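Local atomic coordinates of allantoin racemase (Pseudomonas fluorescens, PDB entry 5LG5), a protein that racemises allantoin and, probably, related 5-monosubstituted hydantoins, interconverting their D and L forms as a member of the HyuE racemase family. Residues 16-21 with 200-205. Sequence-based numbering, arbitrary orientation.
Sequences ETIAEQ and DGVTAA
Val202 sets both of its methyls against helix 12-25, overlapping the Ile18 side chain and the carbonyl oxygen of the same residue. Its CG1 and CG2 straddle Ile18 CG2, with 3.8 Å between Val202 CG2 and Ile18 CG2, and the two side chains cross at about a right angle. CG1 also rests on the carbonyl of Ile18, 3.6 Å from Val202 CG1 to Ile18 O, and comes within 4.2 Å of Gln21 CB. In Ile18 a chi1 of -69° puts the ethyl arm beside the backbone N and CG2 anti to that N, and CG2 is the branch that meets both valine methyls, while the side chain also packs on Val5 and Asn7 of strand 2-7 and on Ala74.

The next residue, Thr203, meets helix 12-25 about one turn beyond Ile18, its CG2 lying 3.3 Å from Gln21 O, and it packs in addition on Leu215 of the second subunit. The torsion that puts Thr203 CG2 beside its own backbone N places OG1 between N and the carbonyl carbon, 3.2 Å from Asp200 O.

Asp200 is the N-cap of helix 201-214. Its OD1 accepts from Val202 N (3.1 Å), the N-H arriving from above the carboxylate plane, 55° out of it, whereas OD2 takes a bond from Gly185 N. A water near both Asp200 OD2 and Gln21 OE1 may bridge the segments, though its distance to Asp200 OD2 is too short to trust, and the bridge is doubtful.

The axes of segments 16-21 and 201-205 approach to 9.4 Å and cross at -45°, running broadly the same way. The chain leaves strand 198-199 of the second sheet and returns, with helix 201-214, to pack beside helix 12-25 on the first, a crossing-back between the two alpha/beta lobes of the Asp/Glu/hydantoin racemase fold.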
# COMPACT_ATOMS: atom_id res chain seq x y z
N GLU E 16 -13.93 -36.87 1.49
CA GLU E 16 -13.14 -38.09 1.33
C GLU E 16 -11.92 -37.86 0.45
O GLU E 16 -10.81 -38.29 0.78
CB GLU E 16 -14.03 -39.20 0.76
CG GLU E 16 -14.96 -39.83 1.79
CD GLU E 16 -15.74 -41.02 1.25
OE1 GLU E 16 -15.33 -41.58 0.21
OE2 GLU E 16 -16.79 -41.36 1.85
N THR E 17 -12.12 -37.17 -0.66
CA THR E 17 -11.03 -36.85 -1.57
C THR E 17 -9.98 -36.02 -0.83
O THR E 17 -8.79 -36.30 -0.91
CB THR E 17 -11.52 -36.06 -2.78
OG1 THR E 17 -12.50 -36.83 -3.49
CG2 THR E 17 -10.37 -35.71 -3.70
N ILE E 18 -10.45 -35.01 -0.09
CA ILE E 18 -9.55 -34.14 0.65
C ILE E 18 -8.81 -34.95 1.71
O ILE E 18 -7.60 -34.81 1.88
CB ILE E 18 -10.32 -32.97 1.31
CG1 ILE E 18 -10.85 -32.01 0.25
CG2 ILE E 18 -9.43 -32.21 2.28
CD1 ILE E 18 -11.85 -30.97 0.79
N ALA E 19 -9.56 -35.80 2.41
CA ALA E 19 -8.97 -36.62 3.47
C ALA E 19 -7.95 -37.62 2.94
O ALA E 19 -6.93 -37.86 3.60
CB ALA E 19 -10.07 -37.32 4.25
N GLU E 20 -8.19 -38.21 1.78
CA GLU E 20 -7.21 -39.15 1.21
C GLU E 20 -5.90 -38.42 0.97
O GLU E 20 -4.82 -38.93 1.29
CB GLU E 20 -7.65 -39.72 -0.13
CG GLU E 20 -8.80 -40.68 -0.15
CD GLU E 20 -9.12 -41.10 -1.59
OE1 GLU E 20 -8.37 -40.68 -2.51
OE2 GLU E 20 -10.10 -41.84 -1.79
N GLN E 21 -6.00 -37.24 0.37
CA GLN E 21 -4.82 -36.45 0.05
C GLN E 21 -4.06 -36.06 1.30
O GLN E 21 -2.83 -36.07 1.32
CB GLN E 21 -5.21 -35.20 -0.73
CG GLN E 21 -5.61 -35.51 -2.16
CD GLN E 21 -4.50 -36.22 -2.92
OE1 GLN E 21 -3.32 -35.85 -2.82
NE2 GLN E 21 -4.88 -37.24 -3.69
N ASP E 200 -0.71 -27.83 -3.47
CA ASP E 200 -2.02 -28.29 -3.05
C ASP E 200 -2.20 -27.83 -1.61
O ASP E 200 -1.50 -28.32 -0.71
CB ASP E 200 -2.11 -29.82 -3.13
CG ASP E 200 -3.49 -30.37 -2.77
OD1 ASP E 200 -4.38 -29.60 -2.34
OD2 ASP E 200 -3.67 -31.60 -2.87
N GLY E 201 -3.12 -26.90 -1.39
CA GLY E 201 -3.36 -26.33 -0.07
C GLY E 201 -3.69 -27.39 0.96
O GLY E 201 -3.37 -27.26 2.14
N VAL E 202 -4.34 -28.46 0.53
CA VAL E 202 -4.66 -29.52 1.47
C VAL E 202 -3.41 -30.17 2.06
O VAL E 202 -3.27 -30.27 3.28
CB VAL E 202 -5.54 -30.58 0.83
CG1 VAL E 202 -5.66 -31.80 1.76
CG2 VAL E 202 -6.91 -29.99 0.51
N THR E 203 -2.49 -30.61 1.20
CA THR E 203 -1.30 -31.28 1.67
C THR E 203 -0.33 -30.30 2.28
O THR E 203 0.37 -30.62 3.23
CB THR E 203 -0.61 -32.10 0.58
OG1 THR E 203 -0.36 -31.26 -0.56
CG2 THR E 203 -1.50 -33.29 0.18
N ALA E 204 -0.29 -29.09 1.72
CA ALA E 204 0.49 -28.03 2.34
C ALA E 204 0.04 -27.84 3.78
O ALA E 204 0.85 -27.85 4.70
CB ALA E 204 0.33 -26.73 1.56
N ALA E 205 -1.28 -27.71 3.97
CA ALA E 205 -1.84 -27.44 5.29
C ALA E 205 -1.52 -28.53 6.29
O ALA E 205 -1.26 -28.25 7.47
CB ALA E 205 -3.35 -27.24 5.20
O HOH W 1 -2.17 -33.51 -3.13